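Local coordinates for protein Xaa-Pro dipeptidase (Lactobacillus brevis, PDB 3I7M) that is the N-terminal domain of a probable manganese-dependent metallopeptidase of family M24B, thought to remove N-terminal residues from peptides as an aminopeptidase, at residues Ala14-Ser19 with Phe126-Thr131; Glu41-Leu46 with Asn83-Ile88; Asp90-Arg95 with Ala119-Pro124. All blocks are in the same frame, centred on the assembly; numbering follows the deposited sequence.

Contact 1 (Ala14-Ser19 with Phe126-Thr131); sequences AQHHAS and FDLDIT
The backbone of Ala14-Ser19, turning off the end of helix 5-15, comes closest to the edge strand 125-129 where Ala18 faces Leu128, with 7.9 Å between their CA atoms. At that spacing the segments meet mainly through side chains, and Leu128 does most of it. Its CG lies beside the backbone N and anti to the carbonyl carbon (chi1 -71°), which carries both methyls toward the turn. The CD1 methyl lies 3.6 Å from Ala18 CB and also comes 3.8 Å from His16 O, so it rests against both a methyl group and the backbone carbonyl just past the helix. The other branch, CD2, reaches the rim of the His16 imidazole near the ring plane, 4.2 Å from His16 CD2; this is a looser touch at the ring edge. The imidazole is tethered to the helix it follows: its ND1 is hydrogen-bonded to Trp12 O and the ring stacks with that of Trp12. Farther along the second segment, Asp129 OD1 accepts from Thr131 N at 3.0 Å and from Thr131 OG1 at 2.7 Å. The amide bond, made from above the carboxylate plane, caps the turn into helix 131-136; the hydroxyl bond on the syn side adds to it, and Lys106 N is a further donor to the same oxygen. In Ala14-Ser19 the helix stops in a Schellman motif: His17, with positive phi, is the C' residue, His17 N bonds to Ala14 O, and Ala18 N bonds to Thr13 O. The contact thus packs a Schellman-terminated helix end against the outermost strand 125-129 of the mixed sheet in the creatinase/prolidase N-terminal domain.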
loop_
_atom_site.group_PDB
_atom_site.type_symbol
_atom_site.label_atom_id
_atom_site.label_comp_id
_atom_site.label_asym_id
_atom_site.label_seq_id
_atom_site.Cartn_x
_atom_site.Cartn_y
_atom_site.Cartn_z
ATOM N N ALA A 14 4.257 -6.296 -11.820
ATOM C CA ALA A 14 3.882 -6.739 -13.172
ATOM C C ALA A 14 4.403 -8.123 -13.520
ATOM O O ALA A 14 3.660 -8.986 -14.022
ATOM C CB ALA A 14 4.393 -5.652 -14.181
ATOM N N GLN A 15 5.642 -8.404 -13.153
ATOM C CA GLN A 15 6.222 -9.715 -13.375
ATOM C C GLN A 15 5.541 -10.857 -12.642
ATOM O O GLN A 15 5.560 -11.987 -13.106
ATOM C CB GLN A 15 7.710 -9.693 -13.006
ATOM C CG GLN A 15 8.535 -8.843 -13.950
ATOM C CD GLN A 15 9.965 -8.670 -13.451
ATOM O OE1 GLN A 15 10.319 -9.152 -12.361
ATOM N NE2 GLN A 15 10.784 -7.974 -14.221
ATOM N N HIS A 16 4.905 -10.551 -11.516
ATOM C CA HIS A 16 4.139 -11.505 -10.744
ATOM C C HIS A 16 2.657 -11.491 -11.058
ATOM O O HIS A 16 1.873 -12.150 -10.382
ATOM C CB HIS A 16 4.396 -11.210 -9.263
ATOM C CG HIS A 16 5.737 -11.676 -8.805
ATOM N ND1 HIS A 16 6.885 -11.008 -9.101
ATOM C CD2 HIS A 16 6.123 -12.801 -8.149
ATOM C CE1 HIS A 16 7.929 -11.670 -8.642
ATOM N NE2 HIS A 16 7.487 -12.747 -8.021
ATOM N N HIS A 17 2.262 -10.741 -12.072
ATOM C CA HIS A 17 0.898 -10.752 -12.557
ATOM C C HIS A 17 -0.049 -10.289 -11.427
ATOM O O HIS A 17 -1.190 -10.773 -11.306
ATOM C CB HIS A 17 0.591 -12.168 -13.118
ATOM C CG HIS A 17 1.746 -12.785 -13.885
ATOM N ND1 HIS A 17 2.403 -13.928 -13.470
ATOM C CD2 HIS A 17 2.394 -12.372 -14.997
ATOM C CE1 HIS A 17 3.386 -14.207 -14.308
ATOM N NE2 HIS A 17 3.384 -13.294 -15.263
ATOM N N ALA A 18 0.441 -9.382 -10.600
ATOM C CA ALA A 18 -0.337 -8.820 -9.500
ATOM C C ALA A 18 -1.084 -7.582 -9.975
ATOM O O ALA A 18 -0.523 -6.709 -10.673
ATOM C CB ALA A 18 0.573 -8.424 -8.354
ATOM N N SER A 19 -2.324 -7.439 -9.541
ATOM C CA SER A 19 -3.054 -6.246 -9.775
ATOM C C SER A 19 -2.520 -5.032 -9.034
ATOM O O SER A 19 -2.705 -3.870 -9.466
ATOM C CB SER A 19 -4.519 -6.400 -9.378
ATOM O OG SER A 19 -5.172 -7.432 -10.143
ATOM N N PHE A 126 -4.846 -13.190 -2.209
ATOM C CA PHE A 126 -3.647 -12.724 -1.528
ATOM C C PHE A 126 -2.664 -13.884 -1.450
ATOM O O PHE A 126 -2.361 -14.435 -0.389
ATOM C CB PHE A 126 -4.000 -12.159 -0.126
ATOM C CG PHE A 126 -4.673 -10.836 -0.162
ATOM C CD1 PHE A 126 -3.996 -9.698 0.097
ATOM C CD2 PHE A 126 -6.023 -10.712 -0.491
ATOM C CE1 PHE A 126 -4.597 -8.437 0.102
ATOM C CE2 PHE A 126 -6.655 -9.438 -0.523
ATOM C CZ PHE A 126 -5.926 -8.310 -0.252
ATOM N N ASP A 127 -2.152 -14.263 -2.617
ATOM C CA ASP A 127 -1.288 -15.422 -2.746
ATOM C C ASP A 127 0.142 -15.023 -3.125
ATOM O O ASP A 127 0.942 -15.826 -3.576
ATOM C CB ASP A 127 -1.905 -16.421 -3.732
ATOM C CG ASP A 127 -2.203 -15.881 -5.062
ATOM O OD1 ASP A 127 -1.948 -14.717 -5.412
ATOM O OD2 ASP A 127 -2.695 -16.763 -5.828
ATOM N N LEU A 128 0.470 -13.760 -2.942
ATOM C CA LEU A 128 1.790 -13.226 -3.276
ATOM C C LEU A 128 2.428 -12.504 -2.066
ATOM O O LEU A 128 1.754 -11.712 -1.387
ATOM C CB LEU A 128 1.678 -12.209 -4.398
ATOM C CG LEU A 128 1.357 -12.749 -5.785
ATOM C CD1 LEU A 128 1.106 -11.594 -6.736
ATOM C CD2 LEU A 128 2.459 -13.611 -6.360
ATOM N N ASP A 129 3.709 -12.730 -1.818
ATOM C CA ASP A 129 4.437 -12.202 -0.682
ATOM C C ASP A 129 5.629 -11.467 -1.240
ATOM O O ASP A 129 6.475 -12.042 -1.893
ATOM C CB ASP A 129 4.844 -13.331 0.264
ATOM C CG ASP A 129 5.368 -12.838 1.580
ATOM O OD1 ASP A 129 5.452 -11.619 1.784
ATOM O OD2 ASP A 129 5.656 -13.709 2.427
ATOM N N ILE A 130 5.691 -10.167 -0.978
ATOM C CA ILE A 130 6.815 -9.326 -1.393
ATOM C C ILE A 130 7.876 -9.174 -0.304
ATOM O O ILE A 130 8.899 -8.523 -0.536
ATOM C CB ILE A 130 6.329 -7.957 -1.940
ATOM C CG1 ILE A 130 7.349 -7.293 -2.847
ATOM C CG2 ILE A 130 5.802 -7.048 -0.790
ATOM C CD1 ILE A 130 6.814 -6.099 -3.590
ATOM N N THR A 131 7.691 -9.887 0.822
ATOM C CA THR A 131 8.613 -9.776 1.967
ATOM C C THR A 131 10.084 -9.972 1.539
ATOM O O THR A 131 10.931 -9.134 1.812
ATOM C CB THR A 131 8.234 -10.765 3.059
ATOM O OG1 THR A 131 6.974 -10.363 3.591
ATOM C CG2 THR A 131 9.317 -10.752 4.213
#

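Contact 2 (Glu41-Leu46 with Asn83-Ile88); sequences ERVLAL and NPWAMI
Val43 points its side chain at the start of helix 84-94 and meets three of its residues. Starting at the branch point, Val43 CB lies 4.0 Å from Pro84 CB. From there CG2, anti to the carbonyl carbon, goes to the proline ring, 3.6 Å from Pro84 CG, and at the same time meets the benzo part of the indole, 3.7 Å from Trp85 CZ2. The second methyl, CG1, anti to the backbone N (chi1 177°), turns deeper along the helix: it lies 3.9 Å from Ile88 CD1 and 4.0 Å from Trp85 CH2. One valine therefore fills the angle between a proline, a tryptophan and an isoleucine one turn on. Cut back to an alanine, the residue would lose both methyls, which would probably deprive Pro84 CG, Trp85 CZ2 and Ile88 CD1 of this contact and open a gap at the helix start. The same turn is held by its cap: Asn83 OD1 accepts from Ala86 N at 3.1 Å, the amide standing above the carbonyl plane, and more weakly from Trp85 N. Tyr22 of strand 20-23 touches Val43, Trp85 and Ile88, while Tyr78 OH is hydrogen-bonded to Val43 N. What results is an Asn-capped helix N-terminus laid against the residues leading into strand 45-48, part of the apolar layer between helix and mixed sheet in this alpha/beta domain.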
loop_
_atom_site.group_PDB
_atom_site.type_symbol
_atom_site.label_atom_id
_atom_site.label_comp_id
_atom_site.label_asym_id
_atom_site.label_seq_id
_atom_site.Cartn_x
_atom_site.Cartn_y
_atom_site.Cartn_z
ATOM N N GLU A 41 -1.791 1.875 15.565
ATOM C CA GLU A 41 -3.088 1.238 15.423
ATOM C C GLU A 41 -3.754 1.716 14.136
ATOM O O GLU A 41 -4.463 0.960 13.501
ATOM C CB GLU A 41 -3.960 1.461 16.645
ATOM C CG GLU A 41 -3.250 1.135 17.987
ATOM C CD GLU A 41 -4.106 0.339 18.963
ATOM O OE1 GLU A 41 -5.341 0.242 18.763
ATOM O OE2 GLU A 41 -3.535 -0.192 19.938
ATOM N N ARG A 42 -3.467 2.938 13.689
ATOM C CA ARG A 42 -4.079 3.439 12.471
ATOM C C ARG A 42 -3.453 2.834 11.199
ATOM O O ARG A 42 -2.578 1.959 11.262
ATOM C CB ARG A 42 -4.113 4.958 12.448
ATOM C CG ARG A 42 -5.240 5.579 13.386
ATOM C CD ARG A 42 -5.054 7.086 13.457
ATOM N NE ARG A 42 -5.799 7.810 14.466
ATOM C CZ ARG A 42 -5.553 7.684 15.749
ATOM N NH1 ARG A 42 -6.194 8.431 16.625
ATOM N NH2 ARG A 42 -4.628 6.844 16.163
ATOM N N VAL A 43 -3.931 3.268 10.054
ATOM C CA VAL A 43 -3.609 2.607 8.796
ATOM C C VAL A 43 -2.730 3.532 7.961
ATOM O O VAL A 43 -3.106 4.674 7.601
ATOM C CB VAL A 43 -4.880 2.201 8.017
ATOM C CG1 VAL A 43 -4.505 1.564 6.648
ATOM C CG2 VAL A 43 -5.747 1.322 8.822
ATOM N N LEU A 44 -1.512 3.093 7.667
ATOM C CA LEU A 44 -0.558 3.754 6.774
ATOM C C LEU A 44 -0.155 2.740 5.713
ATOM O O LEU A 44 0.249 1.613 6.082
ATOM C CB LEU A 44 0.655 4.194 7.537
ATOM C CG LEU A 44 1.855 4.696 6.737
ATOM C CD1 LEU A 44 1.564 6.059 6.062
ATOM C CD2 LEU A 44 3.115 4.783 7.588
ATOM N N ALA A 45 -0.325 3.092 4.454
ATOM C CA ALA A 45 -0.013 2.135 3.382
ATOM C C ALA A 45 0.532 2.843 2.193
ATOM O O ALA A 45 0.258 4.029 1.958
ATOM C CB ALA A 45 -1.335 1.400 2.983
ATOM N N LEU A 46 1.277 2.101 1.397
ATOM C CA LEU A 46 1.794 2.570 0.114
ATOM C C LEU A 46 1.376 1.540 -0.935
ATOM O O LEU A 46 1.714 0.362 -0.794
ATOM C CB LEU A 46 3.297 2.787 0.169
ATOM C CG LEU A 46 3.922 3.610 -0.951
ATOM C CD1 LEU A 46 5.326 4.074 -0.519
ATOM C CD2 LEU A 46 3.953 2.766 -2.185
ATOM N N ASN A 83 -13.776 4.942 7.669
ATOM C CA ASN A 83 -13.381 3.554 7.411
ATOM C C ASN A 83 -12.189 3.532 6.426
ATOM O O ASN A 83 -12.361 3.765 5.238
ATOM C CB ASN A 83 -14.548 2.730 6.831
ATOM C CG ASN A 83 -14.199 1.222 6.610
ATOM O OD1 ASN A 83 -13.056 0.840 6.400
ATOM N ND2 ASN A 83 -15.200 0.374 6.694
ATOM N N PRO A 84 -10.969 3.268 6.915
ATOM C CA PRO A 84 -9.817 3.383 6.042
ATOM C C PRO A 84 -9.815 2.338 4.931
ATOM O O PRO A 84 -9.338 2.584 3.859
ATOM C CB PRO A 84 -8.619 3.243 6.987
ATOM C CG PRO A 84 -9.153 2.365 8.116
ATOM C CD PRO A 84 -10.596 2.849 8.289
ATOM N N TRP A 85 -10.374 1.150 5.202
ATOM C CA TRP A 85 -10.373 0.099 4.233
ATOM C C TRP A 85 -11.254 0.417 3.024
ATOM O O TRP A 85 -10.870 0.160 1.885
ATOM C CB TRP A 85 -10.749 -1.255 4.879
ATOM C CG TRP A 85 -9.909 -1.530 6.081
ATOM C CD1 TRP A 85 -10.281 -1.486 7.380
ATOM C CD2 TRP A 85 -8.484 -1.735 6.066
ATOM N NE1 TRP A 85 -9.159 -1.694 8.183
ATOM C CE2 TRP A 85 -8.072 -1.867 7.387
ATOM C CE3 TRP A 85 -7.541 -1.846 5.057
ATOM C CZ2 TRP A 85 -6.681 -2.108 7.715
ATOM C CZ3 TRP A 85 -6.214 -2.077 5.405
ATOM C CH2 TRP A 85 -5.822 -2.177 6.721
ATOM N N ALA A 86 -12.426 0.981 3.325
ATOM C CA ALA A 86 -13.333 1.393 2.258
ATOM C C ALA A 86 -12.726 2.504 1.457
ATOM O O ALA A 86 -12.825 2.498 0.250
ATOM C CB ALA A 86 -14.666 1.808 2.794
HETATM N N MSE A 87 -12.040 3.413 2.130
HETATM C CA MSE A 87 -11.422 4.529 1.426
HETATM C C MSE A 87 -10.245 4.099 0.567
HETATM O O MSE A 87 -10.090 4.571 -0.525
HETATM C CB MSE A 87 -11.018 5.561 2.408
HETATM C CG MSE A 87 -12.209 6.243 2.995
HETATM SE SE MSE A 87 -11.738 7.413 4.401
HETATM C CE MSE A 87 -10.779 8.792 3.438
ATOM N N ILE A 88 -9.422 3.164 1.036
ATOM C CA ILE A 88 -8.351 2.632 0.215
ATOM C C ILE A 88 -8.944 1.953 -0.984
ATOM O O ILE A 88 -8.459 2.105 -2.098
ATOM C CB ILE A 88 -7.503 1.584 1.002
ATOM C CG1 ILE A 88 -6.613 2.282 2.024
ATOM C CG2 ILE A 88 -6.615 0.744 0.057
ATOM C CD1 ILE A 88 -6.152 1.396 3.142
#

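Contact 3 (Asp90-Arg95 with Ala119-Pro124); sequences DQVKQR and AQFSAP
Two torsions bring Lys93 and Phe121 together: the lysine leaves with CG beside its backbone N (chi1 -66°) and then runs extended to its ammonium, while Phe121, with chi1 -59°, swings its ring toward helix 84-94. At the end of the extended chain, Lys93 NZ donates to Gln120 O at 2.6 Å. The C=O...N angle is 175°, so the ammonium sits almost straight ahead of the carbonyl oxygen, and this bond ties the helix to the backbone of the loop. The methylene just before it is also in contact, Lys93 CE lying 3.8 Å from Phe121 CD2, so the last methylene touches the ring while the ammonium beyond it reaches the carbonyl. Farther round the ring, Phe121 CE2 packs on Val92, 3.9 Å from CG1 and 4.1 Å from CB; the two side chains cross at about a right angle. Met20 of strand 20-23 touches both Val92 and Phe121, and Pro99 and Ala89 also border the phenyl ring. On the helix side, Arg95 NH1 bonds to Gln91 O and to Gln91 OE1 at 3.0 and 2.9 Å, both acceptors lying in the guanidinium plane, which holds the arginine against the last turn. Altogether, a buried phenylalanine and a surface lysine join the C-terminal half of helix 84-94 to the return loop between helix 111-118 and strand 125-129, in the beta-alpha-beta unit that strand 101-104 begins in this creatinase/prolidase N-terminal domain.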
loop_
_atom_site.group_PDB
_atom_site.type_symbol
_atom_site.label_atom_id
_atom_site.label_comp_id
_atom_site.label_asym_id
_atom_site.label_seq_id
_atom_site.Cartn_x
_atom_site.Cartn_y
_atom_site.Cartn_z
ATOM N N ASP A 90 -11.804 2.506 -2.395
ATOM C CA ASP A 90 -12.334 3.507 -3.292
ATOM C C ASP A 90 -11.216 4.091 -4.171
ATOM O O ASP A 90 -11.404 4.297 -5.357
ATOM C CB ASP A 90 -13.021 4.633 -2.507
ATOM C CG ASP A 90 -14.270 4.169 -1.764
ATOM O OD1 ASP A 90 -14.786 3.049 -2.054
ATOM O OD2 ASP A 90 -14.741 4.926 -0.879
ATOM N N GLN A 91 -10.039 4.353 -3.599
ATOM C CA GLN A 91 -8.891 4.852 -4.367
ATOM C C GLN A 91 -8.500 3.855 -5.465
ATOM O O GLN A 91 -8.075 4.245 -6.554
ATOM C CB GLN A 91 -7.711 5.201 -3.459
ATOM C CG GLN A 91 -7.999 6.346 -2.562
ATOM C CD GLN A 91 -8.161 7.648 -3.279
ATOM O OE1 GLN A 91 -7.482 7.894 -4.243
ATOM N NE2 GLN A 91 -9.000 8.487 -2.756
ATOM N N VAL A 92 -8.500 2.565 -5.136
ATOM C CA VAL A 92 -8.163 1.519 -6.099
ATOM C C VAL A 92 -9.230 1.435 -7.200
ATOM O O VAL A 92 -8.897 1.399 -8.399
ATOM C CB VAL A 92 -7.949 0.187 -5.362
ATOM C CG1 VAL A 92 -7.804 -1.021 -6.336
ATOM C CG2 VAL A 92 -6.732 0.230 -4.415
ATOM N N LYS A 93 -10.489 1.446 -6.792
ATOM C CA LYS A 93 -11.602 1.434 -7.740
ATOM C C LYS A 93 -11.619 2.675 -8.659
ATOM O O LYS A 93 -11.874 2.525 -9.889
ATOM C CB LYS A 93 -12.921 1.161 -6.971
ATOM C CG LYS A 93 -12.964 -0.285 -6.345
ATOM C CD LYS A 93 -14.073 -0.454 -5.308
ATOM C CE LYS A 93 -14.059 -1.817 -4.632
ATOM N NZ LYS A 93 -15.190 -1.963 -3.644
ATOM N N GLN A 94 -11.228 3.845 -8.156
ATOM C CA GLN A 94 -11.106 5.079 -8.980
ATOM C C GLN A 94 -10.045 4.955 -10.049
ATOM O O GLN A 94 -10.120 5.634 -11.104
ATOM C CB GLN A 94 -10.714 6.256 -8.110
ATOM C CG GLN A 94 -11.785 6.754 -7.232
ATOM C CD GLN A 94 -11.301 7.857 -6.284
ATOM O OE1 GLN A 94 -10.284 8.543 -6.534
ATOM N NE2 GLN A 94 -12.036 8.041 -5.209
ATOM N N ARG A 95 -9.056 4.073 -9.801
ATOM C CA ARG A 95 -7.931 3.871 -10.682
ATOM C C ARG A 95 -8.209 2.696 -11.627
ATOM O O ARG A 95 -7.316 2.220 -12.323
ATOM C CB ARG A 95 -6.653 3.638 -9.850
ATOM C CG ARG A 95 -6.176 4.926 -9.282
ATOM C CD ARG A 95 -5.067 4.687 -8.257
ATOM N NE ARG A 95 -4.416 5.896 -7.829
ATOM C CZ ARG A 95 -4.922 6.754 -6.953
ATOM N NH1 ARG A 95 -6.105 6.537 -6.363
ATOM N NH2 ARG A 95 -4.202 7.816 -6.588
ATOM N N ALA A 119 -12.046 -7.777 2.079
ATOM C CA ALA A 119 -13.527 -7.648 2.141
ATOM C C ALA A 119 -14.049 -6.553 1.267
ATOM O O ALA A 119 -15.221 -6.593 0.901
ATOM C CB ALA A 119 -13.979 -7.445 3.572
ATOM N N GLN A 120 -13.240 -5.603 0.883
ATOM C CA GLN A 120 -13.715 -4.452 0.095
ATOM C C GLN A 120 -13.734 -4.718 -1.393
ATOM O O GLN A 120 -14.244 -3.885 -2.137
ATOM C CB GLN A 120 -12.832 -3.263 0.412
ATOM C CG GLN A 120 -12.968 -2.832 1.821
ATOM C CD GLN A 120 -14.320 -2.161 2.161
ATOM O OE1 GLN A 120 -14.890 -1.446 1.325
ATOM N NE2 GLN A 120 -14.847 -2.446 3.327
ATOM N N PHE A 121 -13.182 -5.851 -1.827
ATOM C CA PHE A 121 -13.029 -6.213 -3.241
ATOM C C PHE A 121 -13.811 -7.453 -3.591
ATOM O O PHE A 121 -14.101 -8.252 -2.703
ATOM C CB PHE A 121 -11.573 -6.389 -3.592
ATOM C CG PHE A 121 -10.759 -5.154 -3.341
ATOM C CD1 PHE A 121 -9.780 -5.160 -2.371
ATOM C CD2 PHE A 121 -10.957 -4.010 -4.087
ATOM C CE1 PHE A 121 -9.045 -4.052 -2.135
ATOM C CE2 PHE A 121 -10.172 -2.915 -3.836
ATOM C CZ PHE A 121 -9.218 -2.967 -2.875
ATOM N N SER A 122 -14.150 -7.641 -4.862
ATOM C CA SER A 122 -15.098 -8.723 -5.149
ATOM C C SER A 122 -14.515 -10.116 -4.998
ATOM O O SER A 122 -15.137 -10.981 -4.389
ATOM C CB SER A 122 -15.748 -8.569 -6.499
ATOM O OG SER A 122 -14.823 -8.112 -7.426
ATOM N N ALA A 123 -13.311 -10.347 -5.502
ATOM C CA ALA A 123 -12.712 -11.682 -5.340
ATOM C C ALA A 123 -11.212 -11.614 -5.533
ATOM O O ALA A 123 -10.648 -12.132 -6.478
ATOM C CB ALA A 123 -13.327 -12.736 -6.249
ATOM N N PRO A 124 -10.547 -10.972 -4.606
ATOM C CA PRO A 124 -9.078 -10.877 -4.682
ATOM C C PRO A 124 -8.405 -12.163 -4.198
ATOM O O PRO A 124 -9.049 -12.982 -3.529
ATOM C CB PRO A 124 -8.772 -9.741 -3.694
ATOM C CG PRO A 124 -9.879 -9.903 -2.651
ATOM C CD PRO A 124 -11.070 -10.307 -3.385
#

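How the contacts relate
Contacts 2 and 3 share helix 84-94: contact 2 holds its N-terminal turn and contact 3 its later turns, and they meet where Gln120 OE1 approaches Ala86 CA at 3.4 Å. Contact 2 is the more central, its centre about 9 Å from that of the chain, and wholly apolar across its segments. The centres of contacts 1 and 3 lie about 13 Å from it; contact 3 adds a lysine-to-carbonyl bond on its exposed side, whereas contact 1 joins its segments by van der Waals touches alone, with the smallest buried surface. Contacts 1 and 2 reach the same sheet on opposite sides of the chain's centre, and the loop of contact 3 runs on into the edge strand of contact 1.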